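Local coordinates for protein extracellular invertase (Aspergillus kawachii, PDB 5XH8) that probably cleaves the beta-fructosyl linkage of sucrose and, with high transfructosylation activity, passes the fructosyl group on to build fructooligosaccharides such as 1-kestose, at residues Glu538-Ser549 with Ala555-Arg566. Sequence-based numbering, arbitrary orientation.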
ATOM      1  N   GLU A 538     -32.103 -15.049  43.589  1.00 46.50           N
ATOM      2  CA  GLU A 538     -30.683 -14.732  43.793  1.00 45.62           C
ATOM      3  C   GLU A 538     -30.451 -13.331  44.387  1.00 41.33           C
ATOM      4  O   GLU A 538     -31.115 -12.379  44.016  1.00 39.82           O
ATOM      5  CB  GLU A 538     -29.976 -14.831  42.432  1.00 48.72           C
ATOM      6  CG  GLU A 538     -28.469 -14.702  42.463  1.00 49.34           C
ATOM      7  CD  GLU A 538     -27.840 -14.939  41.106  1.00 45.83           C
ATOM      8  OE1 GLU A 538     -28.537 -14.932  40.068  1.00 40.76           O
ATOM      9  OE2 GLU A 538     -26.623 -15.126  41.091  1.00 45.94           O
ATOM     10  N   THR A 539     -29.512 -13.226  45.316  1.00 39.85           N
ATOM     11  CA  THR A 539     -29.136 -11.941  45.897  1.00 44.31           C
ATOM     12  C   THR A 539     -28.439 -11.023  44.838  1.00 43.44           C
ATOM     13  O   THR A 539     -27.671 -11.496  43.993  1.00 39.31           O
ATOM     14  CB  THR A 539     -28.256 -12.165  47.153  1.00 45.42           C
ATOM     15  OG1 THR A 539     -29.077 -12.727  48.194  1.00 48.38           O
ATOM     16  CG2 THR A 539     -27.645 -10.878  47.670  1.00 46.32           C
ATOM     17  N   LEU A 540     -28.777  -9.735  44.875  1.00 41.76           N
ATOM     18  CA  LEU A 540     -28.124  -8.711  44.053  1.00 41.22           C
ATOM     19  C   LEU A 540     -26.949  -8.189  44.846  1.00 41.15           C
ATOM     20  O   LEU A 540     -27.133  -7.502  45.854  1.00 41.28           O
ATOM     21  CB  LEU A 540     -29.084  -7.569  43.724  1.00 40.65           C
ATOM     22  CG  LEU A 540     -28.503  -6.363  42.974  1.00 39.85           C
ATOM     23  CD1 LEU A 540     -27.937  -6.785  41.613  1.00 41.95           C
ATOM     24  CD2 LEU A 540     -29.564  -5.278  42.822  1.00 38.48           C
ATOM     25  N   ASP A 541     -25.756  -8.603  44.447  1.00 39.37           N
ATOM     26  CA  ASP A 541     -24.503  -8.125  45.016  1.00 39.58           C
ATOM     27  C   ASP A 541     -23.968  -6.931  44.205  1.00 41.71           C
ATOM     28  O   ASP A 541     -23.300  -7.088  43.178  1.00 37.31           O
ATOM     29  CB  ASP A 541     -23.499  -9.271  45.052  1.00 40.50           C
ATOM     30  CG  ASP A 541     -22.270  -8.937  45.840  1.00 44.08           C
ATOM     31  OD1 ASP A 541     -22.293  -7.957  46.608  1.00 51.27           O
ATOM     32  OD2 ASP A 541     -21.269  -9.653  45.693  1.00 46.42           O
ATOM     33  N   LEU A 542     -24.254  -5.741  44.718  1.00 39.39           N
ATOM     34  CA  LEU A 542     -24.056  -4.497  44.025  1.00 39.20           C
ATOM     35  C   LEU A 542     -22.779  -3.817  44.512  1.00 39.31           C
ATOM     36  O   LEU A 542     -22.578  -3.703  45.713  1.00 37.30           O
ATOM     37  CB  LEU A 542     -25.272  -3.626  44.304  1.00 40.62           C
ATOM     38  CG  LEU A 542     -25.652  -2.518  43.348  1.00 44.98           C
ATOM     39  CD1 LEU A 542     -25.769  -3.015  41.912  1.00 44.09           C
ATOM     40  CD2 LEU A 542     -26.959  -1.897  43.837  1.00 45.29           C
ATOM     41  N   THR A 543     -21.902  -3.407  43.585  1.00 35.48           N
ATOM     42  CA  THR A 543     -20.819  -2.454  43.894  1.00 34.46           C
ATOM     43  C   THR A 543     -20.932  -1.188  43.025  1.00 32.68           C
ATOM     44  O   THR A 543     -21.092  -1.282  41.804  1.00 32.49           O
ATOM     45  CB  THR A 543     -19.443  -3.093  43.689  1.00 34.28           C
ATOM     46  OG1 THR A 543     -19.364  -4.321  44.418  1.00 33.79           O
ATOM     47  CG2 THR A 543     -18.335  -2.162  44.149  1.00 34.17           C
ATOM     48  N   LEU A 544     -20.874  -0.022  43.663  1.00 31.77           N
ATOM     49  CA  LEU A 544     -20.860   1.274  42.983  1.00 31.47           C
ATOM     50  C   LEU A 544     -19.501   1.893  43.264  1.00 29.16           C
ATOM     51  O   LEU A 544     -19.103   1.990  44.421  1.00 29.07           O
ATOM     52  CB  LEU A 544     -21.962   2.203  43.509  1.00 32.25           C
ATOM     53  CG  LEU A 544     -23.407   2.030  43.039  1.00 36.07           C
ATOM     54  CD1 LEU A 544     -23.855   0.589  43.003  1.00 39.12           C
ATOM     55  CD2 LEU A 544     -24.341   2.828  43.941  1.00 37.50           C
ATOM     56  N   VAL A 545     -18.796   2.300  42.216  1.00 26.64           N
ATOM     57  CA  VAL A 545     -17.550   3.038  42.361  1.00 26.26           C
ATOM     58  C   VAL A 545     -17.799   4.401  41.740  1.00 27.21           C
ATOM     59  O   VAL A 545     -18.063   4.505  40.529  1.00 27.53           O
ATOM     60  CB  VAL A 545     -16.360   2.366  41.654  1.00 26.59           C
ATOM     61  CG1 VAL A 545     -15.057   3.115  41.956  1.00 26.97           C
ATOM     62  CG2 VAL A 545     -16.265   0.895  42.029  1.00 27.63           C
ATOM     63  N   VAL A 546     -17.709   5.441  42.565  1.00 25.82           N
ATOM     64  CA  VAL A 546     -17.891   6.805  42.117  1.00 26.67           C
ATOM     65  C   VAL A 546     -16.548   7.496  42.238  1.00 27.15           C
ATOM     66  O   VAL A 546     -16.027   7.665  43.340  1.00 26.02           O
ATOM     67  CB  VAL A 546     -18.973   7.520  42.959  1.00 27.54           C
ATOM     68  CG1 VAL A 546     -19.059   9.007  42.619  1.00 28.28           C
ATOM     69  CG2 VAL A 546     -20.310   6.851  42.727  1.00 27.19           C
ATOM     70  N   ASP A 547     -15.990   7.895  41.099  1.00 27.05           N
ATOM     71  CA  ASP A 547     -14.710   8.592  41.060  1.00 26.46           C
ATOM     72  C   ASP A 547     -14.945   9.959  40.420  1.00 27.11           C
ATOM     73  O   ASP A 547     -14.709  10.182  39.212  1.00 24.15           O
ATOM     74  CB  ASP A 547     -13.677   7.729  40.310  1.00 25.43           C
ATOM     75  CG  ASP A 547     -12.294   8.261  40.403  1.00 24.83           C
ATOM     76  OD1 ASP A 547     -12.062   9.324  41.030  1.00 23.08           O
ATOM     77  OD2 ASP A 547     -11.400   7.606  39.825  1.00 25.38           O
ATOM     78  N   ASN A 548     -15.427  10.869  41.270  1.00 26.92           N
ATOM     79  CA  ASN A 548     -15.857  12.214  40.900  1.00 26.27           C
ATOM     80  C   ASN A 548     -17.064  12.185  39.954  1.00 27.24           C
ATOM     81  O   ASN A 548     -18.197  12.176  40.440  1.00 30.43           O
ATOM     82  CB  ASN A 548     -14.679  13.072  40.414  1.00 27.15           C
ATOM     83  CG  ASN A 548     -14.833  14.545  40.789  1.00 28.28           C
ATOM     84  OD1 ASN A 548     -15.860  14.954  41.324  1.00 29.19           O
ATOM     85  ND2 ASN A 548     -13.817  15.334  40.510  1.00 26.00           N
ATOM     86  N   SER A 549     -16.858  12.187  38.636  1.00 26.10           N
ATOM     87  CA  SER A 549     -17.946  12.053  37.668  1.00 24.67           C
ATOM     88  C   SER A 549     -18.021  10.680  37.008  1.00 24.68           C
ATOM     89  O   SER A 549     -18.944  10.430  36.244  1.00 25.86           O
ATOM     90  CB  SER A 549     -17.824  13.107  36.561  1.00 26.06           C
ATOM     91  OG  SER A 549     -16.660  12.929  35.769  1.00 25.57           O
ATOM     92  N   ALA A 555     -22.302  -5.809  39.290  1.00 31.46           N
ATOM     93  CA  ALA A 555     -23.215  -6.754  39.976  1.00 31.82           C
ATOM     94  C   ALA A 555     -22.821  -8.208  39.752  1.00 33.72           C
ATOM     95  O   ALA A 555     -22.582  -8.643  38.602  1.00 33.82           O
ATOM     96  CB  ALA A 555     -24.658  -6.525  39.562  1.00 32.23           C
ATOM     97  N   ASN A 556     -22.673  -8.933  40.865  1.00 33.62           N
ATOM     98  CA  ASN A 556     -22.666 -10.394  40.874  1.00 34.48           C
ATOM     99  C   ASN A 556     -21.498 -10.983  40.089  1.00 35.73           C
ATOM    100  O   ASN A 556     -21.588 -12.106  39.582  1.00 34.54           O
ATOM    101  CB  ASN A 556     -24.020 -10.919  40.358  1.00 36.47           C
ATOM    102  CG  ASN A 556     -25.161 -10.646  41.338  1.00 41.63           C
ATOM    103  OD1 ASN A 556     -25.738 -11.578  41.895  1.00 49.07           O
ATOM    104  ND2 ASN A 556     -25.505  -9.383  41.535  1.00 39.36           N
ATOM    105  N   GLY A 557     -20.403 -10.212  39.989  1.00 34.77           N
ATOM    106  CA  GLY A 557     -19.211 -10.592  39.231  1.00 32.63           C
ATOM    107  C   GLY A 557     -19.419 -10.878  37.759  1.00 31.58           C
ATOM    108  O   GLY A 557     -18.570 -11.536  37.150  1.00 30.86           O
ATOM    109  N   ARG A 558     -20.534 -10.405  37.194  1.00 30.56           N
ATOM    110  CA  ARG A 558     -20.889 -10.667  35.794  1.00 33.53           C
ATOM    111  C   ARG A 558     -21.599  -9.515  35.082  1.00 33.10           C
ATOM    112  O   ARG A 558     -22.118  -9.698  34.001  1.00 34.91           O
ATOM    113  CB  ARG A 558     -21.761 -11.932  35.704  1.00 35.87           C
ATOM    114  CG  ARG A 558     -23.140 -11.820  36.340  1.00 37.50           C
ATOM    115  CD  ARG A 558     -23.721 -13.210  36.617  1.00 40.57           C
ATOM    116  NE  ARG A 558     -25.171 -13.177  36.849  1.00 40.68           N
ATOM    117  CZ  ARG A 558     -25.811 -13.626  37.937  1.00 43.09           C
ATOM    118  NH1 ARG A 558     -25.156 -14.163  38.972  1.00 45.25           N
ATOM    119  NH2 ARG A 558     -27.139 -13.534  37.987  1.00 41.02           N
ATOM    120  N   PHE A 559     -21.614  -8.331  35.674  1.00 32.81           N
ATOM    121  CA  PHE A 559     -22.364  -7.214  35.131  1.00 31.96           C
ATOM    122  C   PHE A 559     -21.572  -5.953  35.360  1.00 30.10           C
ATOM    123  O   PHE A 559     -21.025  -5.769  36.442  1.00 30.91           O
ATOM    124  CB  PHE A 559     -23.703  -7.082  35.825  1.00 31.22           C
ATOM    125  CG  PHE A 559     -24.499  -5.904  35.384  1.00 28.38           C
ATOM    126  CD1 PHE A 559     -24.359  -4.671  36.022  1.00 29.21           C
ATOM    127  CD2 PHE A 559     -25.384  -6.013  34.341  1.00 28.81           C
ATOM    128  CE1 PHE A 559     -25.099  -3.575  35.612  1.00 28.32           C
ATOM    129  CE2 PHE A 559     -26.131  -4.927  33.929  1.00 29.59           C
ATOM    130  CZ  PHE A 559     -25.999  -3.709  34.577  1.00 29.40           C
ATOM    131  N   ALA A 560     -21.517  -5.102  34.334  1.00 29.65           N
ATOM    132  CA  ALA A 560     -20.941  -3.755  34.463  1.00 28.87           C
ATOM    133  C   ALA A 560     -21.696  -2.745  33.630  1.00 26.98           C
ATOM    134  O   ALA A 560     -22.007  -3.008  32.472  1.00 25.22           O
ATOM    135  CB  ALA A 560     -19.460  -3.748  34.087  1.00 28.59           C
ATOM    136  N   LEU A 561     -21.962  -1.584  34.232  1.00 28.44           N
ATOM    137  CA  LEU A 561     -22.635  -0.463  33.582  1.00 28.98           C
ATOM    138  C   LEU A 561     -21.975   0.837  34.065  1.00 28.62           C
ATOM    139  O   LEU A 561     -21.963   1.113  35.279  1.00 27.97           O
ATOM    140  CB  LEU A 561     -24.108  -0.443  33.946  1.00 30.72           C
ATOM    141  CG  LEU A 561     -24.957   0.778  33.544  1.00 34.14           C
ATOM    142  CD1 LEU A 561     -24.944   1.032  32.065  1.00 35.52           C
ATOM    143  CD2 LEU A 561     -26.397   0.567  33.976  1.00 37.18           C
ATOM    144  N   SER A 562     -21.438   1.626  33.135  1.00 26.39           N
ATOM    145  CA  SER A 562     -20.667   2.818  33.499  1.00 26.90           C
ATOM    146  C   SER A 562     -21.130   4.047  32.747  1.00 25.57           C
ATOM    147  O   SER A 562     -21.548   3.965  31.595  1.00 25.78           O
ATOM    148  CB  SER A 562     -19.172   2.579  33.288  1.00 27.69           C
ATOM    149  OG  SER A 562     -18.803   1.310  33.781  1.00 28.27           O
ATOM    150  N   THR A 563     -21.033   5.196  33.403  1.00 25.28           N
ATOM    151  CA  THR A 563     -21.567   6.426  32.848  1.00 25.25           C
ATOM    152  C   THR A 563     -20.950   7.642  33.512  1.00 24.13           C
ATOM    153  O   THR A 563     -20.107   7.502  34.408  1.00 23.78           O
ATOM    154  CB  THR A 563     -23.110   6.456  32.960  1.00 27.15           C
ATOM    155  OG1 THR A 563     -23.632   7.595  32.259  1.00 26.42           O
ATOM    156  CG2 THR A 563     -23.549   6.504  34.447  1.00 27.74           C
ATOM    157  N   TRP A 564     -21.360   8.827  33.043  1.00 24.83           N
ATOM    158  CA  TRP A 564     -20.932  10.115  33.586  1.00 23.97           C
ATOM    159  C   TRP A 564     -21.984  10.666  34.561  1.00 24.97           C
ATOM    160  O   TRP A 564     -23.168  10.757  34.212  1.00 23.23           O
ATOM    161  CB  TRP A 564     -20.707  11.128  32.455  1.00 25.61           C
ATOM    162  CG  TRP A 564     -19.592  10.746  31.542  1.00 24.71           C
ATOM    163  CD1 TRP A 564     -19.704  10.230  30.294  1.00 26.24           C
ATOM    164  CD2 TRP A 564     -18.191  10.831  31.826  1.00 24.78           C
ATOM    165  NE1 TRP A 564     -18.448   9.972  29.775  1.00 26.49           N
ATOM    166  CE2 TRP A 564     -17.504  10.346  30.693  1.00 25.58           C
ATOM    167  CE3 TRP A 564     -17.450  11.304  32.913  1.00 24.63           C
ATOM    168  CZ2 TRP A 564     -16.103  10.282  30.629  1.00 24.48           C
ATOM    169  CZ3 TRP A 564     -16.041  11.233  32.856  1.00 25.58           C
ATOM    170  CH2 TRP A 564     -15.389  10.724  31.709  1.00 24.67           C
ATOM    171  N   VAL A 565     -21.544  11.016  35.768  1.00 25.74           N
ATOM    172  CA  VAL A 565     -22.417  11.631  36.770  1.00 27.33           C
ATOM    173  C   VAL A 565     -21.851  12.995  37.158  1.00 27.52           C
ATOM    174  O   VAL A 565     -21.105  13.130  38.108  1.00 29.46           O
ATOM    175  CB  VAL A 565     -22.694  10.705  37.979  1.00 27.64           C
ATOM    176  CG1 VAL A 565     -23.667   9.622  37.567  1.00 26.97           C
ATOM    177  CG2 VAL A 565     -21.430  10.087  38.565  1.00 28.93           C
ATOM    178  N   ARG A 566     -22.211  14.006  36.374  1.00 25.72           N
ATOM    179  CA  ARG A 566     -21.534  15.279  36.451  1.00 26.40           C
ATOM    180  C   ARG A 566     -22.266  16.254  37.412  1.00 27.51           C
ATOM    181  O   ARG A 566     -22.751  17.306  37.002  1.00 27.13           O
ATOM    182  CB  ARG A 566     -21.320  15.821  35.027  1.00 28.35           C
ATOM    183  CG  ARG A 566     -20.233  15.020  34.286  1.00 30.21           C
ATOM    184  CD  ARG A 566     -19.622  15.648  33.017  1.00 33.63           C
ATOM    185  NE  ARG A 566     -20.304  15.120  31.889  1.00 35.99           N
ATOM    186  CZ  ARG A 566     -19.846  14.402  30.864  1.00 30.43           C
ATOM    187  NH1 ARG A 566     -18.559  14.144  30.592  1.00 31.69           N
ATOM    188  NH2 ARG A 566     -20.778  14.006  30.024  1.00 27.70           N
TER
HETATM  189  O   HOH W   1     -19.886  14.572  40.542  1.00 37.26           O
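In the C-terminal beta-sandwich domain of this GH32 enzyme, three consecutive antiparallel strands form a meander in which 550-555 runs between 534-547 and 559-564; the outer two strands are kept apart along most of their length, and 538-549 meets 555-566 at the two ends, where A555 still belongs to the middle strand. At one end A555 pairs with L542 in a non-hydrogen-bonded antiparallel bridge. Beside it, N556 N gives its hydrogen to D541 O at 3.0 Å, with the donor in the carbonyl plane, and A555 CA brings its hydrogen to the same oxygen. A555 CB packs against L540 CD1 at 3.9 Å and, more loosely, against L542 CD1. R558 and F559 together face A555, a classic beta bulge where the chain turns back after A555. Beyond it the R558 chain, extended from CG to NE, meets the extended side chain of E538 from the opposite direction. The salt bridge is end-on and two-pronged: R558 NH1 reaches E538 OE2 on its syn side, though tilted out of the carboxylate plane, at 2.8 Å and nearly straight at 176°, and R558 NH2 reaches E538 OE1 at 2.9 Å from above that plane. Both oxygens lie near the guanidinium plane, which is turned 31° from the carboxylate; R558 NH2 also hydrogen-bonds to R525 O, a further restraint that would limit rotation of the group. At the other end V565 N donates to S549 O at 2.7 Å, while one water bridges N548 O and V565 O. The R566 side chain folds back so that NH1 lies 3.5 Å above one face of the W564 ring, offset toward its rim, and R566 CG touches S549 CB. Set between the backbone N and the carbonyl carbon (chi1 65°), S549 OG sits at the edge of the indole, in its plane, 3.4 Å from W564 CE3, and hydrogen-bonds to the carbonyl oxygen of W26.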